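Trehalose-6-phosphate phosphatase (Cryptococcus neoformans, PDB 5DX9) is a phosphatase of the HAD clan that holds a magnesium ion and a bound glycan in a pocket lined partly by a small alpha/beta cap. Local coordinates at residues A[129-134]-A[140-145]; A[150-155]-A[177-182]; A[121-126]-A[156-161]; A[113-118]-A[168-173]. One frame throughout, in Å; residues are numbered along the deposited sequence.

Contact 1: A[129-134]-A[140-145]; sequences GSTIEV and TWHYRN. With G6P (6-O-phosphono-alpha-D-glucopyranose), chain B; GLC (alpha-D-glucopyranose), chain C.
The ring of H142 turns its NE2 edge to the carboxylate of E133, and NE2 donates a hydrogen bond to OE1. The bond is fairly straight (157°), but its modelled length is too short to trust. Carboxylate and ring planes are 24° apart. E133 OE1 also accepts from O2 of G6P at 3.0 Å. Further along, R144 bends at chi3 (-63°), which turns NE to donate a 2.7 Å bond to O3 of GLC, at the edge of the guanidinium. T131 runs alongside H142, with its methyl CG2 only 3.2 Å from H142 CB. T140 CG2 sits over one face of the imidazole, toward its rim. T140 OG1 is held by K135.

These residues sit on an antiparallel beta hairpin at one edge of the four-stranded sheet of the cap. T131 with H142 and E133 with T140 are hydrogen-bonded pairs, and I132 with W141 is the non-hydrogen-bonded pair between them. T131, E133, T140 and H142 therefore share the sugar-binding face. I132 and W141 point to the other face, where W141 meets F120 of helix 112-125. Past the strands, a water bridges the hairpin: it donates to G129 O at 2.8 Å and accepts from N145 N at 2.7 Å.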
# COMPACT_ATOMS: atom_id res chain seq x y z
N GLY A 129 -20.89 -9.61 -16.49
CA GLY A 129 -19.53 -9.11 -16.65
C GLY A 129 -18.89 -8.78 -15.32
O GLY A 129 -17.69 -8.54 -15.25
N SER A 130 -19.70 -8.75 -14.26
CA SER A 130 -19.17 -8.51 -12.93
C SER A 130 -18.53 -9.78 -12.39
O SER A 130 -18.96 -10.89 -12.72
CB SER A 130 -20.26 -8.02 -11.98
OG SER A 130 -21.10 -9.09 -11.59
N THR A 131 -17.51 -9.61 -11.55
CA THR A 131 -16.82 -10.75 -10.96
C THR A 131 -16.60 -10.53 -9.47
O THR A 131 -16.63 -9.39 -9.00
CB THR A 131 -15.47 -11.01 -11.66
OG1 THR A 131 -15.01 -12.33 -11.35
CG2 THR A 131 -14.43 -9.99 -11.21
N ILE A 132 -16.40 -11.61 -8.74
CA ILE A 132 -16.18 -11.51 -7.30
C ILE A 132 -14.82 -12.09 -6.93
O ILE A 132 -14.42 -13.14 -7.44
CB ILE A 132 -17.28 -12.23 -6.50
CG1 ILE A 132 -17.15 -11.91 -5.01
CG2 ILE A 132 -17.23 -13.73 -6.74
CD1 ILE A 132 -18.28 -12.45 -4.17
N GLU A 133 -14.10 -11.39 -6.06
CA GLU A 133 -12.79 -11.83 -5.63
C GLU A 133 -12.77 -12.03 -4.12
O GLU A 133 -12.41 -11.12 -3.37
CB GLU A 133 -11.71 -10.83 -6.05
CG GLU A 133 -10.57 -11.45 -6.84
CD GLU A 133 -9.50 -10.45 -7.20
OE1 GLU A 133 -9.84 -9.35 -7.69
OE2 GLU A 133 -8.31 -10.76 -7.00
N VAL A 134 -13.16 -13.21 -3.67
CA VAL A 134 -13.08 -13.55 -2.26
C VAL A 134 -11.63 -13.82 -1.89
O VAL A 134 -11.01 -14.75 -2.40
CB VAL A 134 -13.95 -14.77 -1.91
CG1 VAL A 134 -13.79 -15.13 -0.44
CG2 VAL A 134 -15.41 -14.49 -2.24
N THR A 140 -13.57 -8.39 -2.93
CA THR A 140 -13.68 -7.38 -3.97
C THR A 140 -14.71 -7.77 -5.01
O THR A 140 -14.70 -8.89 -5.51
CB THR A 140 -12.34 -7.14 -4.66
OG1 THR A 140 -11.36 -6.76 -3.69
CG2 THR A 140 -12.47 -6.04 -5.71
N TRP A 141 -15.60 -6.84 -5.34
CA TRP A 141 -16.54 -7.02 -6.43
C TRP A 141 -16.13 -6.14 -7.61
O TRP A 141 -16.06 -4.92 -7.49
CB TRP A 141 -17.97 -6.68 -5.99
CG TRP A 141 -19.00 -6.89 -7.06
CD1 TRP A 141 -19.42 -8.08 -7.58
CD2 TRP A 141 -19.76 -5.87 -7.73
NE1 TRP A 141 -20.39 -7.87 -8.53
CE2 TRP A 141 -20.61 -6.52 -8.65
CE3 TRP A 141 -19.80 -4.48 -7.65
CZ2 TRP A 141 -21.49 -5.83 -9.48
CZ3 TRP A 141 -20.67 -3.79 -8.48
CH2 TRP A 141 -21.50 -4.46 -9.38
N HIS A 142 -15.84 -6.78 -8.75
CA HIS A 142 -15.43 -6.06 -9.95
C HIS A 142 -16.59 -5.84 -10.90
O HIS A 142 -17.41 -6.74 -11.10
CB HIS A 142 -14.32 -6.83 -10.67
CG HIS A 142 -13.08 -7.02 -9.87
ND1 HIS A 142 -12.11 -6.05 -9.76
CD2 HIS A 142 -12.63 -8.08 -9.15
CE1 HIS A 142 -11.12 -6.49 -9.00
NE2 HIS A 142 -11.41 -7.72 -8.62
N TYR A 143 -16.66 -4.66 -11.51
CA TYR A 143 -17.66 -4.41 -12.54
C TYR A 143 -17.04 -3.69 -13.74
O TYR A 143 -17.76 -3.10 -14.55
CB TYR A 143 -18.83 -3.59 -11.98
CG TYR A 143 -18.45 -2.20 -11.53
CD1 TYR A 143 -18.54 -1.11 -12.40
CD2 TYR A 143 -18.01 -1.96 -10.24
CE1 TYR A 143 -18.19 0.16 -12.00
CE2 TYR A 143 -17.65 -0.69 -9.83
CZ TYR A 143 -17.75 0.37 -10.71
OH TYR A 143 -17.40 1.63 -10.29
N ARG A 144 -15.72 -3.75 -13.86
CA ARG A 144 -15.02 -3.08 -14.95
C ARG A 144 -15.43 -3.62 -16.32
O ARG A 144 -15.37 -2.91 -17.32
CB ARG A 144 -13.50 -3.19 -14.79
CG ARG A 144 -12.71 -2.54 -15.92
CD ARG A 144 -11.21 -2.63 -15.71
NE ARG A 144 -10.80 -1.91 -14.51
CZ ARG A 144 -10.66 -0.59 -14.43
NH1 ARG A 144 -10.91 0.17 -15.49
NH2 ARG A 144 -10.30 -0.03 -13.28
N ASN A 145 -15.85 -4.88 -16.36
CA ASN A 145 -16.24 -5.50 -17.63
C ASN A 145 -17.74 -5.73 -17.72
O ASN A 145 -18.20 -6.55 -18.51
CB ASN A 145 -15.47 -6.80 -17.84
CG ASN A 145 -13.98 -6.57 -17.98
OD1 ASN A 145 -13.54 -5.71 -18.73
ND2 ASN A 145 -13.19 -7.34 -17.24
C1 G6P B . -6.92 -5.02 -7.94
C2 G6P B . -7.26 -6.31 -7.21
C3 G6P B . -8.30 -6.09 -6.13
C4 G6P B . -7.79 -5.08 -5.12
C5 G6P B . -7.13 -3.83 -5.73
C6 G6P B . -5.98 -3.31 -4.85
O1 G6P B . -7.99 -4.55 -8.75
O2 G6P B . -7.72 -7.27 -8.16
O3 G6P B . -8.54 -7.31 -5.41
O4 G6P B . -8.95 -4.75 -4.34
O5 G6P B . -6.52 -4.01 -7.01
O6 G6P B . -4.70 -3.43 -5.52
P G6P B . -3.45 -2.46 -5.16
O1P G6P B . -2.02 -3.16 -5.37
O2P G6P B . -3.51 -1.27 -6.04
O3P G6P B . -3.64 -2.01 -3.62
C1 GLC C . -7.59 -3.44 -9.57
C2 GLC C . -8.81 -2.82 -10.25
C3 GLC C . -9.36 -3.74 -11.33
C4 GLC C . -8.27 -4.17 -12.31
C5 GLC C . -7.08 -4.75 -11.55
C6 GLC C . -5.89 -5.02 -12.48
O2 GLC C . -9.82 -2.54 -9.26
O3 GLC C . -10.39 -3.06 -12.06
O4 GLC C . -8.83 -5.13 -13.21
O5 GLC C . -6.63 -3.85 -10.54
O6 GLC C . -5.59 -3.85 -13.25
O HOH W 1 -15.81 -6.66 -14.35

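Contact 2: A[150-155]-A[177-182]; sequences FGEFQC and GKKNLE. With GLC (alpha-D-glucopyranose), chain C; G6P (6-O-phosphono-alpha-D-glucopyranose), chain B.
E152 on the helix and K179 on the turn form the ionic part of this contact. Their side chains cross at a slant, and OE1 of E152 lies 3.2 Å from NZ of K179. K179 bends at its second torsion (chi2 -62°), and this brings its ammonium group back to the helix. Both residues are partly exposed.

The apolar part is buried. C155 points its SG at the branch of L181, 3.9 Å from CG. L181 CD1 packs on the carbonyl oxygen of C155 at 3.8 Å. C155 SG is covalently linked to beta-mercaptoethanol, probably from the crystallisation liquor. L181 also touches A158 and L159 further along the helix.

The hydrogen bonds lie on the sugar side. K178 O accepts from O2 of GLC at 3.0 Å, and N180 ND2 donates to the same O2 at 2.6 Å. E182 OE2 accepts from O4 of G6P at 2.6 Å, and it also pairs with H89. K178 NZ makes a salt bridge to the magnesium ligand D212.

G177 to N180 form a type II beta turn joining two antiparallel strands. One face of the sheet packs on helix 148-166 and the other lines the glycan pocket, as in the alpha/beta caps of HAD phosphatases.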
# COMPACT_ATOMS: atom_id res chain seq x y z
N PHE A 150 -25.00 0.26 -16.54
CA PHE A 150 -25.64 -0.62 -15.56
C PHE A 150 -24.67 -1.06 -14.46
O PHE A 150 -25.09 -1.41 -13.36
CB PHE A 150 -26.25 -1.84 -16.26
CG PHE A 150 -27.09 -2.69 -15.35
CD1 PHE A 150 -28.26 -2.19 -14.80
CD2 PHE A 150 -26.72 -4.00 -15.06
CE1 PHE A 150 -29.03 -2.97 -13.96
CE2 PHE A 150 -27.50 -4.78 -14.23
CZ PHE A 150 -28.66 -4.27 -13.68
N GLY A 151 -23.38 -1.04 -14.77
CA GLY A 151 -22.36 -1.40 -13.81
C GLY A 151 -22.25 -0.38 -12.68
O GLY A 151 -22.19 -0.74 -11.51
N GLU A 152 -22.21 0.89 -13.05
CA GLU A 152 -22.13 1.96 -12.07
C GLU A 152 -23.41 2.00 -11.25
O GLU A 152 -23.37 2.18 -10.03
CB GLU A 152 -21.89 3.31 -12.74
CG GLU A 152 -20.94 3.23 -13.91
CD GLU A 152 -20.19 4.53 -14.16
OE1 GLU A 152 -19.11 4.71 -13.56
OE2 GLU A 152 -20.68 5.36 -14.95
N PHE A 153 -24.54 1.84 -11.92
CA PHE A 153 -25.83 1.83 -11.25
C PHE A 153 -25.87 0.72 -10.22
O PHE A 153 -26.20 0.96 -9.05
CB PHE A 153 -26.98 1.66 -12.25
CG PHE A 153 -28.33 1.52 -11.61
CD1 PHE A 153 -29.09 2.64 -11.32
CD2 PHE A 153 -28.84 0.28 -11.28
CE1 PHE A 153 -30.33 2.53 -10.73
CE2 PHE A 153 -30.08 0.15 -10.68
CZ PHE A 153 -30.82 1.28 -10.40
N GLN A 154 -25.48 -0.46 -10.63
CA GLN A 154 -25.41 -1.57 -9.73
C GLN A 154 -24.42 -1.30 -8.62
O GLN A 154 -24.66 -1.62 -7.49
CB GLN A 154 -25.06 -2.84 -10.48
CG GLN A 154 -26.19 -3.44 -11.28
CD GLN A 154 -27.36 -3.84 -10.44
OE1 GLN A 154 -28.07 -3.02 -9.93
NE2 GLN A 154 -27.56 -5.11 -10.31
N CYS A 155 -23.31 -0.66 -8.95
CA CYS A 155 -22.31 -0.32 -7.95
C CYS A 155 -22.87 0.59 -6.88
O CYS A 155 -22.63 0.38 -5.74
CB CYS A 155 -21.08 0.29 -8.60
SG CYS A 155 -19.78 0.89 -7.53
N GLY A 177 -13.11 1.40 -5.07
CA GLY A 177 -11.89 1.32 -5.84
C GLY A 177 -12.12 1.67 -7.30
O GLY A 177 -13.17 2.18 -7.67
N LYS A 178 -11.11 1.41 -8.13
CA LYS A 178 -11.20 1.69 -9.55
C LYS A 178 -12.05 0.64 -10.24
O LYS A 178 -11.58 -0.45 -10.54
CB LYS A 178 -9.80 1.76 -10.18
CG LYS A 178 -8.91 2.81 -9.54
CD LYS A 178 -7.71 3.16 -10.41
CE LYS A 178 -6.99 4.39 -9.86
NZ LYS A 178 -5.70 4.66 -10.57
N LYS A 179 -13.31 0.98 -10.47
CA LYS A 179 -14.27 0.06 -11.05
C LYS A 179 -14.44 -1.18 -10.19
O LYS A 179 -14.57 -2.29 -10.70
CB LYS A 179 -13.85 -0.33 -12.47
CG LYS A 179 -13.79 0.82 -13.46
CD LYS A 179 -15.16 1.47 -13.66
CE LYS A 179 -15.07 2.71 -14.53
NZ LYS A 179 -16.32 3.51 -14.46
N ASN A 180 -14.42 -0.99 -8.87
CA ASN A 180 -14.70 -2.08 -7.95
C ASN A 180 -15.26 -1.59 -6.63
O ASN A 180 -15.18 -0.40 -6.31
CB ASN A 180 -13.43 -2.93 -7.71
CG ASN A 180 -12.46 -2.31 -6.69
OD1 ASN A 180 -12.84 -1.93 -5.59
ND2 ASN A 180 -11.19 -2.25 -7.06
N LEU A 181 -15.83 -2.52 -5.87
CA LEU A 181 -16.11 -2.30 -4.46
C LEU A 181 -15.32 -3.32 -3.65
O LEU A 181 -15.20 -4.48 -4.04
CB LEU A 181 -17.60 -2.45 -4.15
CG LEU A 181 -18.54 -1.30 -4.53
CD1 LEU A 181 -19.94 -1.59 -4.00
CD2 LEU A 181 -18.01 0.02 -4.00
N GLU A 182 -14.78 -2.89 -2.51
CA GLU A 182 -14.05 -3.80 -1.64
C GLU A 182 -14.41 -3.57 -0.18
O GLU A 182 -14.62 -2.43 0.25
CB GLU A 182 -12.55 -3.66 -1.84
CG GLU A 182 -11.74 -4.76 -1.18
CD GLU A 182 -10.27 -4.70 -1.53
OE1 GLU A 182 -9.53 -5.67 -1.22
OE2 GLU A 182 -9.84 -3.67 -2.11
C1 GLC C . -7.59 -3.44 -9.57
C2 GLC C . -8.81 -2.82 -10.25
C3 GLC C . -9.36 -3.74 -11.33
C4 GLC C . -8.27 -4.17 -12.31
C5 GLC C . -7.08 -4.75 -11.55
C6 GLC C . -5.89 -5.02 -12.48
O2 GLC C . -9.82 -2.54 -9.26
O3 GLC C . -10.39 -3.06 -12.06
O4 GLC C . -8.83 -5.13 -13.21
O5 GLC C . -6.63 -3.85 -10.54
O6 GLC C . -5.59 -3.85 -13.25
C1 G6P B . -6.92 -5.02 -7.94
C2 G6P B . -7.26 -6.31 -7.21
C3 G6P B . -8.30 -6.09 -6.13
C4 G6P B . -7.79 -5.08 -5.12
C5 G6P B . -7.13 -3.83 -5.73
C6 G6P B . -5.98 -3.31 -4.85
O1 G6P B . -7.99 -4.55 -8.75
O2 G6P B . -7.72 -7.27 -8.16
O3 G6P B . -8.54 -7.31 -5.41
O4 G6P B . -8.95 -4.75 -4.34
O5 G6P B . -6.52 -4.01 -7.01
O6 G6P B . -4.70 -3.43 -5.52
P G6P B . -3.45 -2.46 -5.16
O1P G6P B . -2.02 -3.16 -5.37
O2P G6P B . -3.51 -1.27 -6.04
O3P G6P B . -3.64 -2.01 -3.62

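Contact 3: A[121-126]-A[156-161]; sequences KYYTER and KQALDL
Y123 reaches from its helix to A158 and lays its ring against that residue. At CB the chain turns so that CG is anti to the carbonyl carbon (chi1 -76°), and the ring is carried across the gap. CD2 and CE2 run under the methyl of A158, each 3.8 Å from its CB. That CB sits almost directly over the ring centre, 11° off the normal, as a CH-pi contact. The opposite face is covered by Y122 CD2, so the ring is sandwiched.

Segments 121-125 and 156-161 run antiparallel (168°), their axes 11.0 Å apart at closest approach. They lie on the two helices that cover one face of the four-stranded antiparallel sheet of the cap. Y123 bridges them, and it also touches W141 of the sheet below.

Further out, CE2 meets L161 CD2 loosely, at 4.3 Å. CZ lies 3.7 Å from A158 CA. On the other edge, CE1 approaches the side chain of Q157, whose amide plane is nearly perpendicular to the ring. The hydroxyl OH ends 3.0 Å from CG of Q157. Next to Y123, R126 NH1 donates to Y122 O in the carbonyl plane, and CE1 of Y122 lies over the centre of the R126 guanidinium.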
# COMPACT_ATOMS: atom_id res chain seq x y z
N LYS A 121 -22.35 -11.68 -4.25
CA LYS A 121 -22.86 -12.77 -5.08
C LYS A 121 -24.19 -12.36 -5.70
O LYS A 121 -24.45 -12.62 -6.87
CB LYS A 121 -23.03 -14.05 -4.27
CG LYS A 121 -21.78 -14.90 -4.16
CD LYS A 121 -22.09 -16.20 -3.43
CE LYS A 121 -20.85 -17.06 -3.27
NZ LYS A 121 -21.13 -18.25 -2.41
N TYR A 122 -25.02 -11.72 -4.88
CA TYR A 122 -26.30 -11.21 -5.34
C TYR A 122 -26.11 -10.32 -6.56
O TYR A 122 -26.81 -10.48 -7.56
CB TYR A 122 -26.99 -10.42 -4.22
CG TYR A 122 -28.25 -9.71 -4.66
CD1 TYR A 122 -29.49 -10.30 -4.51
CD2 TYR A 122 -28.19 -8.45 -5.24
CE1 TYR A 122 -30.64 -9.66 -4.92
CE2 TYR A 122 -29.34 -7.80 -5.65
CZ TYR A 122 -30.56 -8.41 -5.49
OH TYR A 122 -31.71 -7.77 -5.89
N TYR A 123 -25.17 -9.39 -6.47
CA TYR A 123 -24.96 -8.42 -7.53
C TYR A 123 -24.14 -8.99 -8.68
O TYR A 123 -24.25 -8.51 -9.81
CB TYR A 123 -24.29 -7.16 -6.98
CG TYR A 123 -25.25 -6.29 -6.21
CD1 TYR A 123 -26.08 -5.40 -6.87
CD2 TYR A 123 -25.36 -6.39 -4.83
CE1 TYR A 123 -26.97 -4.61 -6.18
CE2 TYR A 123 -26.25 -5.61 -4.13
CZ TYR A 123 -27.06 -4.72 -4.81
OH TYR A 123 -27.95 -3.93 -4.11
N THR A 124 -23.33 -10.00 -8.41
CA THR A 124 -22.56 -10.65 -9.46
C THR A 124 -23.49 -11.39 -10.41
O THR A 124 -23.31 -11.36 -11.63
CB THR A 124 -21.51 -11.63 -8.90
OG1 THR A 124 -20.61 -10.93 -8.03
CG2 THR A 124 -20.72 -12.27 -10.03
N GLU A 125 -24.50 -12.04 -9.84
CA GLU A 125 -25.46 -12.82 -10.62
C GLU A 125 -26.39 -11.93 -11.44
O GLU A 125 -26.92 -12.35 -12.47
CB GLU A 125 -26.29 -13.72 -9.69
CG GLU A 125 -25.46 -14.69 -8.86
CD GLU A 125 -26.27 -15.40 -7.79
OE1 GLU A 125 -25.66 -16.09 -6.94
OE2 GLU A 125 -27.51 -15.27 -7.79
N ARG A 126 -26.59 -10.69 -10.99
CA ARG A 126 -27.52 -9.78 -11.65
C ARG A 126 -26.79 -8.65 -12.37
O ARG A 126 -27.41 -7.69 -12.82
CB ARG A 126 -28.51 -9.21 -10.63
CG ARG A 126 -29.52 -10.24 -10.14
CD ARG A 126 -30.14 -9.82 -8.82
NE ARG A 126 -31.04 -10.85 -8.30
CZ ARG A 126 -30.64 -11.94 -7.65
NH1 ARG A 126 -29.35 -12.15 -7.42
NH2 ARG A 126 -31.54 -12.82 -7.22
N LYS A 156 -23.63 1.57 -7.29
CA LYS A 156 -24.22 2.51 -6.36
C LYS A 156 -25.23 1.86 -5.47
O LYS A 156 -25.35 2.19 -4.32
CB LYS A 156 -24.88 3.66 -7.09
CG LYS A 156 -23.91 4.66 -7.64
CD LYS A 156 -24.52 5.40 -8.82
CE LYS A 156 -23.61 6.49 -9.33
NZ LYS A 156 -22.61 5.97 -10.28
N GLN A 157 -25.96 0.91 -6.03
CA GLN A 157 -26.94 0.20 -5.22
C GLN A 157 -26.27 -0.69 -4.18
O GLN A 157 -26.70 -0.74 -3.03
CB GLN A 157 -27.87 -0.64 -6.10
CG GLN A 157 -28.98 -1.33 -5.32
CD GLN A 157 -29.87 -2.21 -6.19
OE1 GLN A 157 -30.00 -1.98 -7.39
NE2 GLN A 157 -30.47 -3.22 -5.58
N ALA A 158 -25.23 -1.40 -4.60
CA ALA A 158 -24.48 -2.26 -3.69
C ALA A 158 -23.80 -1.43 -2.61
O ALA A 158 -23.79 -1.80 -1.43
CB ALA A 158 -23.45 -3.09 -4.45
N LEU A 159 -23.23 -0.30 -3.02
CA LEU A 159 -22.59 0.62 -2.09
C LEU A 159 -23.60 1.11 -1.06
O LEU A 159 -23.34 1.06 0.15
CB LEU A 159 -21.98 1.81 -2.83
CG LEU A 159 -21.27 2.84 -1.96
CD1 LEU A 159 -20.15 2.18 -1.18
CD2 LEU A 159 -20.73 4.00 -2.80
N ASP A 160 -24.74 1.57 -1.54
CA ASP A 160 -25.80 2.07 -0.66
C ASP A 160 -26.27 1.00 0.32
O ASP A 160 -26.54 1.30 1.48
CB ASP A 160 -26.98 2.58 -1.48
CG ASP A 160 -26.66 3.87 -2.22
OD1 ASP A 160 -27.59 4.45 -2.83
OD2 ASP A 160 -25.49 4.30 -2.18
N LEU A 161 -26.36 -0.24 -0.15
CA LEU A 161 -26.76 -1.34 0.72
C LEU A 161 -25.70 -1.63 1.78
O LEU A 161 -26.02 -1.81 2.95
CB LEU A 161 -27.04 -2.61 -0.09
CG LEU A 161 -27.40 -3.81 0.79
CD1 LEU A 161 -28.80 -3.63 1.37
CD2 LEU A 161 -27.28 -5.13 0.04

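Contact 4: A[113-118]-A[168-173]; sequences MSEVEE and PRRPIE
E115 lays its carboxylate against the side of the R170 guanidinium, and the two planes are only 20° apart. R170 grips it side-on with two nitrogens. NE donates to OE1 at 2.9 Å and NH2 donates to OE2 at 2.8 Å. Each oxygen uses its syn lone pair. The NH2 bond is the straighter of the two (158°). OE2 lies close to the guanidinium plane, while OE1 is tilted from it.

R170 bends at its second torsion (chi2 -64°), which swings the guanidinium over to the helix. The two side chains meet at about a right angle. This salt bridge joins helix 112-125 to the loop that leads from helix 148-166 into edge strand 172-177 of the cap sheet. P171, next in that loop, is the centre of an inverse gamma turn. Beneath the ion pair, V116 and I172 both pack on L166 and V183.

The remaining nitrogen of R170, NH1, donates to R169 O at 3.0 Å, above the carbonyl plane, and so helps fix the rotation of the group. The guanidinium of R169 comes near the same carboxylate, with NH1 4.3 Å from E115 OE2, beyond a salt bridge. R169 NE has a weak hydrogen bond to S165 O.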
# COMPACT_ATOMS: atom_id res chain seq x y z
N MSE A 113 -17.66 -11.50 6.73
CA MSE A 113 -17.28 -11.94 5.39
C MSE A 113 -18.42 -12.65 4.65
O MSE A 113 -18.64 -12.38 3.46
CB MSE A 113 -16.06 -12.86 5.46
CG MSE A 113 -14.84 -12.17 6.04
SE MSE A 113 -13.17 -12.78 5.23
CE MSE A 113 -13.44 -12.08 3.43
N SER A 114 -19.13 -13.54 5.34
CA SER A 114 -20.25 -14.25 4.73
C SER A 114 -21.30 -13.27 4.24
O SER A 114 -21.82 -13.39 3.13
CB SER A 114 -20.87 -15.24 5.71
OG SER A 114 -19.91 -16.19 6.14
N GLU A 115 -21.62 -12.31 5.10
CA GLU A 115 -22.64 -11.31 4.79
C GLU A 115 -22.27 -10.51 3.55
O GLU A 115 -23.12 -10.27 2.69
CB GLU A 115 -22.84 -10.37 5.99
CG GLU A 115 -23.21 -11.08 7.28
CD GLU A 115 -23.20 -10.16 8.49
OE1 GLU A 115 -22.32 -9.27 8.57
OE2 GLU A 115 -24.08 -10.31 9.36
N VAL A 116 -21.01 -10.12 3.46
CA VAL A 116 -20.53 -9.35 2.32
C VAL A 116 -20.49 -10.20 1.06
O VAL A 116 -20.86 -9.74 -0.02
CB VAL A 116 -19.14 -8.75 2.58
CG1 VAL A 116 -18.47 -8.34 1.27
CG2 VAL A 116 -19.25 -7.57 3.54
N GLU A 117 -20.03 -11.44 1.20
CA GLU A 117 -19.97 -12.36 0.06
C GLU A 117 -21.36 -12.59 -0.53
O GLU A 117 -21.53 -12.61 -1.74
CB GLU A 117 -19.34 -13.70 0.46
CG GLU A 117 -19.27 -14.70 -0.68
CD GLU A 117 -18.46 -15.94 -0.35
OE1 GLU A 117 -18.09 -16.14 0.83
OE2 GLU A 117 -18.18 -16.73 -1.28
N GLU A 118 -22.34 -12.74 0.35
CA GLU A 118 -23.72 -12.96 -0.08
C GLU A 118 -24.22 -11.76 -0.88
O GLU A 118 -24.88 -11.92 -1.90
CB GLU A 118 -24.63 -13.21 1.13
CG GLU A 118 -26.10 -13.39 0.77
CD GLU A 118 -27.00 -13.47 1.99
OE1 GLU A 118 -28.21 -13.73 1.81
OE2 GLU A 118 -26.51 -13.26 3.12
N PRO A 168 -22.48 0.23 9.45
CA PRO A 168 -22.74 0.79 10.78
C PRO A 168 -22.79 -0.23 11.91
O PRO A 168 -22.82 0.18 13.07
CB PRO A 168 -24.12 1.45 10.60
CG PRO A 168 -24.20 1.76 9.15
CD PRO A 168 -23.52 0.61 8.48
N ARG A 169 -22.79 -1.52 11.61
CA ARG A 169 -22.87 -2.53 12.66
C ARG A 169 -21.80 -3.60 12.55
O ARG A 169 -21.85 -4.61 13.25
CB ARG A 169 -24.26 -3.18 12.67
CG ARG A 169 -24.74 -3.71 11.32
CD ARG A 169 -26.20 -4.15 11.41
NE ARG A 169 -26.75 -4.54 10.12
CZ ARG A 169 -26.77 -5.79 9.66
NH1 ARG A 169 -26.26 -6.77 10.38
NH2 ARG A 169 -27.30 -6.05 8.47
N ARG A 170 -20.82 -3.37 11.68
CA ARG A 170 -19.73 -4.32 11.52
C ARG A 170 -18.39 -3.59 11.47
O ARG A 170 -18.30 -2.48 10.96
CB ARG A 170 -19.92 -5.15 10.24
CG ARG A 170 -21.21 -5.97 10.22
CD ARG A 170 -21.23 -7.03 11.30
NE ARG A 170 -22.35 -7.96 11.15
CZ ARG A 170 -23.51 -7.85 11.80
NH1 ARG A 170 -23.71 -6.86 12.66
NH2 ARG A 170 -24.48 -8.74 11.59
N PRO A 171 -17.34 -4.22 12.03
CA PRO A 171 -15.99 -3.65 12.03
C PRO A 171 -15.34 -3.72 10.65
O PRO A 171 -14.30 -4.36 10.49
CB PRO A 171 -15.24 -4.54 13.03
CG PRO A 171 -15.93 -5.85 12.93
CD PRO A 171 -17.38 -5.53 12.71
N ILE A 172 -15.96 -3.07 9.68
CA ILE A 172 -15.48 -3.10 8.31
C ILE A 172 -15.30 -1.70 7.75
O ILE A 172 -15.85 -0.73 8.27
CB ILE A 172 -16.46 -3.85 7.38
CG1 ILE A 172 -17.76 -3.05 7.23
CG2 ILE A 172 -16.74 -5.25 7.90
CD1 ILE A 172 -18.82 -3.72 6.38
N GLU A 173 -14.51 -1.60 6.68
CA GLU A 173 -14.47 -0.38 5.88
C GLU A 173 -14.84 -0.74 4.45
O GLU A 173 -14.37 -1.74 3.91
CB GLU A 173 -13.09 0.28 5.92
CG GLU A 173 -13.06 1.67 5.27
CD GLU A 173 -14.06 2.64 5.90
OE1 GLU A 173 -14.06 2.78 7.14
OE2 GLU A 173 -14.86 3.25 5.15

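Along the chain, helix 112-125 opens contact 4 first and contact 3 next. The hairpin of contact 1 follows and closes on itself. Helix 148-166 opens contact 2 and, a turn later, closes contact 3 against the end of helix 112-125. The loop after this helix closes contact 4. The turn after strand 172-177 and the start of strand 180-185 close contact 2 last. Contact 1 lies within the loop of contact 3, and contact 3 within that of contact 4. Contact 2 crosses 3 and 4. Contacts 3 and 4 tie helix 112-125 to helix 148-166 and its exit loop. Contacts 1 and 2 meet through neighbouring strands 139-142 and 180-185, and both touch the two sugars.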